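Local coordinates for protein dual function macrocyclase-peptidase POPB (Galerina marginata, PDB 5N4B) that cleaves peptide bonds after proline and closes peptides into macrocycles in the biosynthesis of the amanitin toxins, at residues K50-Q55 with I690-S695; A333-V338 with I354-D359; I656-G661 with H669-I674. The protein carries 1 engineered substitution. One frame throughout, in Å; residues are numbered along the deposited sequence.

Interaction 1. Residues K50-Q55 with I690-S695; sequences KWTTAQ and IKIDKS
Thr52 and Gln55, one helical turn apart, face Ile692 and Ile690 on the outermost strand of the alpha/beta-hydrolase sheet. Helix 50-55 crosses strand 690-693 with an angle of 118° between their directions. The buried part is tight. Ile692 points its side chain at the helix, and its CD1 lies 3.5 Å from Thr52 CB. The two side chains meet at about a right angle. Beside them, CG2 of Ile690 packs 3.5 Å from Gln55 CB. Gln55 bends at its second torsion (chi2 -71°), which brings its amide back beside the same methyl. Its CG also sits over the centre of one face of the Trp51 ring. Its NE2 makes a hydrogen bond with Gln678 OE1. Water 1 accepts from Ile690 N at 2.9 Å and lies 2.8 Å from both Gln55 O and Gln55 OE1.

The other end is looser and faces solvent. Lys694 follows the strand and reaches back with an extended chain. Its NZ donates to Thr52 OG1 at 2.8 Å. Thr53 OG1 is near NZ but poorly angled for a bond. Both threonine hydroxyls are also hydrogen-bonded to Asp49 O, one turn back in the helix.

Thr52 OG1 is thus gripped twice, by Lys694 NZ and Asp49 O, which would fix its rotation. Across this contact the exposed ammonium meets a neutral oxygen and not a carboxylate.

Interaction 2. Residues A333-V338 with I354-D359; sequences APQYKV and IPEEKD
Glu356 has the most surface buried in this contact, and it reaches across to the type I turn from Ala333 to Tyr336. Its CG is anti to the backbone N (chi1 -172°) and the chain beyond is extended, which carries the carboxylate to the backbone of the turn. There OE2 accepts from Gln335 N at 2.9 Å, on its anti side, with a nearly straight N-H...O angle of 169°. The carboxylate CD rests 3.6 Å from Ala333 CB. Pro334 CD touches the same OE2, side chain across side chain.

Gln335 also donates with its side chain, which crosses to the 354-359 segment. Its NE2 gives to Lys358 O at 3.1 Å, from above the carbonyl plane, while its CB lies against Glu357 O. Water 2 bridges the two backbones, accepting from Glu357 N at 2.9 Å and donating to Tyr336 O at 2.7 Å.

At the other end, Ile354 forms an antiparallel hydrogen-bonded pair with Val338: Val338 N gives to Ile354 O at 3.1 Å and Ile354 N to Val338 O at 3.2 Å. Their side chains share one face of the sheet, with the CB atoms 4.1 Å apart.

This bridge joins strand 337-342, third in its propeller blade, to the run just after outermost strand 349-352. Val338 packs on strand 361-368, Ile354 on Tyr377 of strand 372-379, and Pro334 on helix 536-540 of the hydrolase part.

Interaction 3. Residues I656-G661 with H669-I674; sequences ITVNIG and HSFKFI
This is apolar packing of a helix on a sheet, inside the beta-alpha-beta unit formed by strand 653-659, helix 668-680 and strand 688-693. Segment 656-661 supplies the first strand and the start of the loop after it. Segment 669-674 is an early part of the helix. The two run nearly antiparallel, with 150° between their directions, as in a beta-alpha-beta crossover. Their axes come within 9.3 Å.

Ser670 is the small residue at the closest point. Its CB and OG fit between the methyls of Ile656 and Val658. Val658 CG1 lies 3.2 Å from Ser670 OG and 3.4 Å from Ser670 CB, the second being tighter than usual for two carbons. Ile656 CG2 approaches the same hydroxyl at 3.5 Å.

Aromatic rings close both ends. Ile656 places CD1 in the plane of the Phe673 ring, at its edge, 3.8 Å from Phe673 CD2. The same methyl meets Ile674 CD1 as the two isoleucines slide past each other in opposite directions. At the other end, Phe671 starts out away from the strand. Its CG lies anti to the carbonyl carbon (chi1 -65°), and the end of the ring returns to the strand. CE1 of that ring is 3.8 Å from Val658 CG2, and Ile660 CD1 comes to its edge at CZ. Strand 688-693, the last element of the unit, meets this ring too, through Ile690 and Ile692.

The catalytic Asp662 directly follows this strand segment, and its side chain is about 6 Å from that of Val658. With no polar bond between the segments, the fit of the helix to the strand that leads into the charge-relay aspartate rests on the packing of methyls and rings.

In the fold
From the N terminus, helix 46-64 comes first, and its residues 50-55 wait more than 600 residues for their partner, 690-695. Interaction 1 therefore closes a loop that spans the propeller and most of the hydrolase domain. Interactions 2 and 3 are both nested inside it, one after the other, and none cross. Interaction 2 closes a short loop in one propeller blade, its centre 48 Å from that of interaction 1. Interaction 3 closes a still shorter loop late in the hydrolase domain. It adjoins interaction 1, because strands 653-659 and 688-693 are sheet neighbours: Lys691 N lies 2.8 Å from Ile656 O, a probable hydrogen bond.

Interaction 1. Residues K50-Q55 with I690-S695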
loop_
_atom_site.group_PDB
_atom_site.type_symbol
_atom_site.label_atom_id
_atom_site.label_comp_id
_atom_site.label_asym_id
_atom_site.label_seq_id
_atom_site.Cartn_x
_atom_site.Cartn_y
_atom_site.Cartn_z
ATOM N N LYS A 50 -2.004 20.716 23.738
ATOM C CA LYS A 50 -0.829 21.161 24.484
ATOM C C LYS A 50 0.211 20.051 24.540
ATOM O O LYS A 50 1.416 20.298 24.398
ATOM C CB LYS A 50 -1.182 21.634 25.893
ATOM C CG LYS A 50 -1.867 23.003 25.925
ATOM C CD LYS A 50 -2.294 23.404 27.351
ATOM C CE LYS A 50 -3.148 24.683 27.336
ATOM N NZ LYS A 50 -3.615 25.076 28.708
ATOM N N TRP A 51 -0.242 18.829 24.728
ATOM C CA TRP A 51 0.667 17.695 24.814
ATOM C C TRP A 51 1.319 17.406 23.472
ATOM O O TRP A 51 2.540 17.207 23.401
ATOM C CB TRP A 51 -0.066 16.477 25.340
ATOM C CG TRP A 51 0.766 15.208 25.497
ATOM C CD1 TRP A 51 1.480 14.819 26.599
ATOM C CD2 TRP A 51 0.964 14.191 24.518
ATOM N NE1 TRP A 51 2.118 13.620 26.347
ATOM C CE2 TRP A 51 1.812 13.214 25.072
ATOM C CE3 TRP A 51 0.517 14.026 23.222
ATOM C CZ2 TRP A 51 2.203 12.081 24.364
ATOM C CZ3 TRP A 51 0.918 12.909 22.520
ATOM C CH2 TRP A 51 1.744 11.949 23.101
ATOM N N THR A 52 0.545 17.393 22.390
ATOM C CA THR A 52 1.154 17.114 21.097
ATOM C C THR A 52 2.127 18.210 20.696
ATOM O O THR A 52 3.164 17.918 20.083
ATOM C CB THR A 52 0.109 16.902 19.990
ATOM O OG1 THR A 52 -0.713 18.066 19.856
ATOM C CG2 THR A 52 -0.774 15.714 20.280
ATOM N N THR A 53 1.781 19.471 20.997
ATOM C CA THR A 53 2.663 20.589 20.713
ATOM C C THR A 53 3.954 20.464 21.501
ATOM O O THR A 53 5.049 20.601 20.945
ATOM C CB THR A 53 1.949 21.904 21.038
ATOM O OG1 THR A 53 0.834 22.039 20.167
ATOM C CG2 THR A 53 2.898 23.089 20.845
ATOM N N ALA A 54 3.848 20.130 22.800
ATOM C CA ALA A 54 5.039 19.942 23.628
ATOM C C ALA A 54 5.913 18.796 23.097
ATOM O O ALA A 54 7.149 18.900 23.069
ATOM C CB ALA A 54 4.683 19.683 25.095
ATOM N N GLN A 55 5.297 17.698 22.668
ATOM C CA GLN A 55 6.097 16.587 22.167
ATOM C C GLN A 55 6.766 16.953 20.850
ATOM O O GLN A 55 7.944 16.655 20.637
ATOM C CB GLN A 55 5.206 15.374 21.929
ATOM C CG GLN A 55 4.656 14.666 23.192
ATOM C CD GLN A 55 5.694 13.898 23.989
ATOM O OE1 GLN A 55 6.826 13.690 23.555
ATOM N NE2 GLN A 55 5.317 13.518 25.157
ATOM N N ILE A 690 8.402 11.848 19.604
ATOM C CA ILE A 690 7.334 11.706 18.613
ATOM C C ILE A 690 7.175 12.999 17.832
ATOM O O ILE A 690 7.165 14.102 18.407
ATOM C CB ILE A 690 5.994 11.236 19.229
ATOM C CG1 ILE A 690 4.956 11.008 18.128
ATOM C CG2 ILE A 690 5.479 12.248 20.273
ATOM C CD1 ILE A 690 3.737 10.260 18.667
ATOM N N LYS A 691 7.055 12.849 16.505
ATOM C CA LYS A 691 6.705 13.916 15.575
ATOM C C LYS A 691 5.254 13.744 15.169
ATOM O O LYS A 691 4.802 12.624 14.915
ATOM C CB LYS A 691 7.552 13.811 14.308
ATOM C CG LYS A 691 8.897 14.350 14.429
ATOM C CD LYS A 691 9.657 14.181 13.090
ATOM C CE LYS A 691 9.016 14.927 11.937
ATOM N NZ LYS A 691 9.794 14.890 10.652
ATOM N N ILE A 692 4.532 14.857 15.051
ATOM C CA ILE A 692 3.095 14.855 14.816
ATOM C C ILE A 692 2.826 15.878 13.725
ATOM O O ILE A 692 2.848 17.091 13.988
ATOM C CB ILE A 692 2.291 15.177 16.079
ATOM C CG1 ILE A 692 2.675 14.183 17.195
ATOM C CG2 ILE A 692 0.806 15.094 15.733
ATOM C CD1 ILE A 692 2.429 14.597 18.613
ATOM N N ASP A 693 2.554 15.415 12.518
ATOM C CA ASP A 693 2.235 16.337 11.429
ATOM C C ASP A 693 0.784 16.773 11.574
ATOM O O ASP A 693 -0.109 15.931 11.513
ATOM C CB ASP A 693 2.491 15.659 10.088
ATOM C CG ASP A 693 2.320 16.611 8.880
ATOM O OD1 ASP A 693 1.607 17.629 8.993
ATOM O OD2 ASP A 693 2.897 16.342 7.802
ATOM N N LYS A 694 0.546 18.075 11.737
ATOM C CA LYS A 694 -0.800 18.576 12.047
ATOM C C LYS A 694 -1.596 19.003 10.817
ATOM O O LYS A 694 -2.720 19.473 10.967
ATOM C CB LYS A 694 -0.690 19.663 13.101
ATOM C CG LYS A 694 -0.309 18.992 14.439
ATOM C CD LYS A 694 -0.212 19.918 15.595
ATOM C CE LYS A 694 -0.129 19.107 16.874
ATOM N NZ LYS A 694 0.089 20.029 17.992
ATOM N N SER A 695 -1.083 18.782 9.610
ATOM C CA SER A 695 -1.882 18.909 8.408
ATOM C C SER A 695 -2.773 17.689 8.316
ATOM O O SER A 695 -2.283 16.557 8.357
ATOM C CB SER A 695 -0.991 19.021 7.184
ATOM O OG SER A 695 -1.771 19.136 5.991
HETATM O O HOH W 1 8.677 14.042 21.488
#

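Interaction 2. Residues A333-V338 with I354-D359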
loop_
_atom_site.group_PDB
_atom_site.type_symbol
_atom_site.label_atom_id
_atom_site.label_comp_id
_atom_site.label_asym_id
_atom_site.label_seq_id
_atom_site.Cartn_x
_atom_site.Cartn_y
_atom_site.Cartn_z
ATOM N N ALA A 333 -5.658 -24.061 -2.563
ATOM C CA ALA A 333 -4.454 -23.708 -3.325
ATOM C C ALA A 333 -3.811 -22.472 -2.735
ATOM O O ALA A 333 -3.941 -21.371 -3.264
ATOM C CB ALA A 333 -4.786 -23.505 -4.798
ATOM N N PRO A 334 -3.100 -22.637 -1.630
ATOM C CA PRO A 334 -2.561 -21.473 -0.927
ATOM C C PRO A 334 -1.594 -20.648 -1.723
ATOM O O PRO A 334 -1.419 -19.460 -1.396
ATOM C CB PRO A 334 -1.936 -22.069 0.327
ATOM C CG PRO A 334 -1.716 -23.468 0.036
ATOM C CD PRO A 334 -2.827 -23.888 -0.914
ATOM N N GLN A 335 -0.977 -21.172 -2.792
ATOM C CA GLN A 335 -0.097 -20.395 -3.652
ATOM C C GLN A 335 -0.813 -19.828 -4.870
ATOM O O GLN A 335 -0.163 -19.209 -5.733
ATOM C CB GLN A 335 1.082 -21.252 -4.102
ATOM C CG GLN A 335 1.978 -21.698 -2.988
ATOM C CD GLN A 335 3.016 -20.733 -2.617
ATOM O OE1 GLN A 335 2.888 -19.538 -2.744
ATOM N NE2 GLN A 335 4.130 -21.280 -2.112
ATOM N N TYR A 336 -2.134 -19.985 -4.929
ATOM C CA TYR A 336 -3.014 -19.503 -5.987
ATOM C C TYR A 336 -2.887 -20.314 -7.276
ATOM O O TYR A 336 -1.901 -21.013 -7.515
ATOM C CB TYR A 336 -2.865 -17.995 -6.207
ATOM C CG TYR A 336 -3.400 -17.104 -5.122
ATOM C CD1 TYR A 336 -2.706 -16.905 -3.935
ATOM C CD2 TYR A 336 -4.619 -16.456 -5.275
ATOM C CE1 TYR A 336 -3.199 -16.049 -2.941
ATOM C CE2 TYR A 336 -5.106 -15.620 -4.277
ATOM C CZ TYR A 336 -4.383 -15.434 -3.128
ATOM O OH TYR A 336 -4.822 -14.600 -2.086
ATOM N N LYS A 337 -3.899 -20.166 -8.125
ATOM C CA LYS A 337 -4.041 -20.911 -9.379
ATOM C C LYS A 337 -5.126 -20.235 -10.203
ATOM O O LYS A 337 -5.781 -19.315 -9.734
ATOM C CB LYS A 337 -4.390 -22.385 -9.142
ATOM C CG LYS A 337 -5.731 -22.606 -8.485
ATOM C CD LYS A 337 -6.068 -24.059 -8.328
ATOM C CE LYS A 337 -7.351 -24.272 -7.561
ATOM N NZ LYS A 337 -7.672 -25.757 -7.533
ATOM N N VAL A 338 -5.299 -20.670 -11.436
ATOM C CA VAL A 338 -6.403 -20.207 -12.277
ATOM C C VAL A 338 -7.362 -21.354 -12.465
ATOM O O VAL A 338 -6.946 -22.439 -12.923
ATOM C CB VAL A 338 -5.952 -19.685 -13.651
ATOM C CG1 VAL A 338 -7.160 -19.230 -14.468
ATOM C CG2 VAL A 338 -4.932 -18.574 -13.531
ATOM N N ILE A 354 -4.726 -23.248 -15.030
ATOM C CA ILE A 354 -3.288 -23.180 -14.749
ATOM C C ILE A 354 -3.169 -23.716 -13.334
ATOM O O ILE A 354 -3.654 -23.057 -12.410
ATOM C CB ILE A 354 -2.709 -21.771 -14.911
ATOM C CG1 ILE A 354 -2.781 -21.360 -16.365
ATOM C CG2 ILE A 354 -1.253 -21.770 -14.388
ATOM C CD1 ILE A 354 -2.459 -19.888 -16.574
ATOM N N PRO A 355 -2.571 -24.872 -13.110
ATOM C CA PRO A 355 -2.558 -25.467 -11.768
ATOM C C PRO A 355 -1.698 -24.672 -10.811
ATOM O O PRO A 355 -0.794 -23.953 -11.209
ATOM C CB PRO A 355 -1.972 -26.871 -12.012
ATOM C CG PRO A 355 -1.270 -26.792 -13.288
ATOM C CD PRO A 355 -1.978 -25.750 -14.129
ATOM N N GLU A 356 -1.969 -24.858 -9.530
ATOM C CA GLU A 356 -1.137 -24.298 -8.465
ATOM C C GLU A 356 0.290 -24.789 -8.578
ATOM O O GLU A 356 0.527 -25.990 -8.805
ATOM C CB GLU A 356 -1.707 -24.713 -7.112
ATOM C CG GLU A 356 -1.034 -24.036 -5.949
ATOM C CD GLU A 356 -1.338 -24.662 -4.599
ATOM O OE1 GLU A 356 -1.766 -25.836 -4.575
ATOM O OE2 GLU A 356 -1.101 -24.002 -3.577
ATOM N N GLU A 357 1.229 -23.891 -8.333
ATOM C CA GLU A 357 2.640 -24.252 -8.177
ATOM C C GLU A 357 2.901 -24.336 -6.686
ATOM O O GLU A 357 2.620 -23.373 -5.963
ATOM C CB GLU A 357 3.507 -23.182 -8.807
ATOM C CG GLU A 357 3.462 -23.188 -10.284
ATOM C CD GLU A 357 4.084 -24.438 -10.901
ATOM O OE1 GLU A 357 5.087 -24.932 -10.354
ATOM O OE2 GLU A 357 3.554 -24.934 -11.914
ATOM N N LYS A 358 3.401 -25.473 -6.223
ATOM C CA LYS A 358 3.621 -25.694 -4.803
ATOM C C LYS A 358 4.475 -24.595 -4.206
ATOM O O LYS A 358 4.268 -24.227 -3.048
ATOM C CB LYS A 358 4.265 -27.066 -4.598
ATOM C CG LYS A 358 4.495 -27.507 -3.158
ATOM C CD LYS A 358 5.255 -28.846 -3.121
ATOM C CE LYS A 358 5.623 -29.313 -1.723
ATOM N NZ LYS A 358 4.426 -29.495 -0.888
ATOM N N ASP A 359 5.446 -24.115 -4.949
ATOM C CA ASP A 359 6.480 -23.248 -4.378
ATOM C C ASP A 359 6.650 -21.932 -5.151
ATOM O O ASP A 359 7.763 -21.376 -5.243
ATOM C CB ASP A 359 7.805 -23.999 -4.298
ATOM C CG ASP A 359 7.767 -25.158 -3.302
ATOM O OD1 ASP A 359 7.496 -24.957 -2.080
ATOM O OD2 ASP A 359 7.978 -26.278 -3.778
HETATM O O HOH W 2 0.804 -21.068 -7.964
#

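Interaction 3. Residues I656-G661 with H669-I674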
loop_
_atom_site.group_PDB
_atom_site.type_symbol
_atom_site.label_atom_id
_atom_site.label_comp_id
_atom_site.label_asym_id
_atom_site.label_seq_id
_atom_site.Cartn_x
_atom_site.Cartn_y
_atom_site.Cartn_z
ATOM N N ILE A 656 9.072 8.272 16.836
ATOM C CA ILE A 656 7.758 7.843 16.342
ATOM C C ILE A 656 7.216 8.959 15.469
ATOM O O ILE A 656 7.421 10.142 15.780
ATOM C CB ILE A 656 6.831 7.555 17.542
ATOM C CG1 ILE A 656 7.491 6.552 18.503
ATOM C CG2 ILE A 656 5.479 7.102 17.071
ATOM C CD1 ILE A 656 6.598 5.952 19.532
ATOM N N THR A 657 6.568 8.628 14.392
ATOM C CA THR A 657 5.995 9.660 13.521
ATOM C C THR A 657 4.546 9.312 13.226
ATOM O O THR A 657 4.221 8.152 12.966
ATOM C CB THR A 657 6.816 9.921 12.228
ATOM O OG1 THR A 657 6.691 8.815 11.342
ATOM C CG2 THR A 657 8.317 10.081 12.552
ATOM N N VAL A 658 3.676 10.321 13.289
ATOM C CA VAL A 658 2.280 10.162 12.943
ATOM C C VAL A 658 1.780 11.384 12.197
ATOM O O VAL A 658 2.348 12.468 12.281
ATOM C CB VAL A 658 1.346 9.866 14.147
ATOM C CG1 VAL A 658 1.748 8.581 14.872
ATOM C CG2 VAL A 658 1.294 11.071 15.078
ATOM N N ASN A 659 0.644 11.196 11.511
ATOM C CA ASN A 659 -0.124 12.255 10.858
ATOM C C ASN A 659 -1.432 12.402 11.610
ATOM O O ASN A 659 -2.132 11.418 11.834
ATOM C CB ASN A 659 -0.345 11.864 9.384
ATOM C CG ASN A 659 0.986 11.776 8.589
ATOM O OD1 ASN A 659 1.850 12.653 8.730
ATOM N ND2 ASN A 659 1.158 10.731 7.769
ATOM N N ILE A 660 -1.743 13.625 12.044
ATOM C CA ILE A 660 -2.863 13.838 12.968
ATOM C C ILE A 660 -4.186 13.348 12.407
ATOM O O ILE A 660 -5.026 12.862 13.165
ATOM C CB ILE A 660 -2.917 15.311 13.398
ATOM C CG1 ILE A 660 -3.759 15.499 14.655
ATOM C CG2 ILE A 660 -3.493 16.159 12.300
ATOM C CD1 ILE A 660 -3.201 14.853 15.889
ATOM N N GLY A 661 -4.370 13.427 11.104
ATOM C CA GLY A 661 -5.626 13.081 10.471
ATOM C C GLY A 661 -5.790 11.640 10.097
ATOM O O GLY A 661 -6.781 11.275 9.450
ATOM N N HIS A 669 -2.829 5.438 19.059
ATOM C CA HIS A 669 -1.994 4.267 19.262
ATOM C C HIS A 669 -0.577 4.703 19.637
ATOM O O HIS A 669 -0.023 4.298 20.664
ATOM C CB HIS A 669 -1.965 3.463 17.964
ATOM C CG HIS A 669 -3.167 2.630 17.739
ATOM N ND1 HIS A 669 -3.409 1.451 18.423
ATOM C CD2 HIS A 669 -4.210 2.800 16.892
ATOM C CE1 HIS A 669 -4.544 0.937 18.004
ATOM N NE2 HIS A 669 -5.055 1.735 17.075
ATOM N N SER A 670 0.049 5.479 18.756
ATOM C CA SER A 670 1.369 6.011 19.009
ATOM C C SER A 670 1.406 6.932 20.227
ATOM O O SER A 670 2.397 6.951 20.965
ATOM C CB SER A 670 1.839 6.823 17.822
ATOM O OG SER A 670 2.177 5.978 16.747
ATOM N N PHE A 671 0.369 7.752 20.429
ATOM C CA PHE A 671 0.359 8.648 21.597
ATOM C C PHE A 671 0.413 7.851 22.909
ATOM O O PHE A 671 1.192 8.181 23.822
ATOM C CB PHE A 671 -0.878 9.546 21.603
ATOM C CG PHE A 671 -0.985 10.515 20.496
ATOM C CD1 PHE A 671 0.067 10.775 19.624
ATOM C CD2 PHE A 671 -2.199 11.197 20.306
ATOM C CE1 PHE A 671 -0.103 11.712 18.589
ATOM C CE2 PHE A 671 -2.349 12.106 19.294
ATOM C CZ PHE A 671 -1.299 12.356 18.432
ATOM N N LYS A 672 -0.406 6.812 23.020
ATOM C CA LYS A 672 -0.366 6.008 24.227
ATOM C C LYS A 672 0.981 5.327 24.372
ATOM O O LYS A 672 1.524 5.230 25.473
ATOM C CB LYS A 672 -1.475 4.971 24.232
ATOM C CG LYS A 672 -2.868 5.527 24.423
ATOM C CD LYS A 672 -3.847 4.362 24.624
ATOM C CE LYS A 672 -5.225 4.866 24.651
ATOM N NZ LYS A 672 -6.119 3.722 24.783
ATOM N N PHE A 673 1.527 4.817 23.273
ATOM C CA PHE A 673 2.793 4.107 23.371
ATOM C C PHE A 673 3.901 5.031 23.862
ATOM O O PHE A 673 4.645 4.677 24.785
ATOM C CB PHE A 673 3.142 3.390 22.069
ATOM C CG PHE A 673 4.351 2.518 22.171
ATOM C CD1 PHE A 673 4.290 1.362 22.931
ATOM C CD2 PHE A 673 5.526 2.875 21.569
ATOM C CE1 PHE A 673 5.383 0.525 23.033
ATOM C CE2 PHE A 673 6.643 2.038 21.666
ATOM C CZ PHE A 673 6.556 0.875 22.427
ATOM N N ILE A 674 4.032 6.221 23.273
ATOM C CA ILE A 674 5.121 7.124 23.658
ATOM C C ILE A 674 4.912 7.632 25.087
ATOM O O ILE A 674 5.867 7.761 25.865
ATOM C CB ILE A 674 5.353 8.254 22.644
ATOM C CG1 ILE A 674 6.712 8.954 22.846
ATOM C CG2 ILE A 674 4.242 9.259 22.727
ATOM C CD1 ILE A 674 7.903 8.062 22.626
#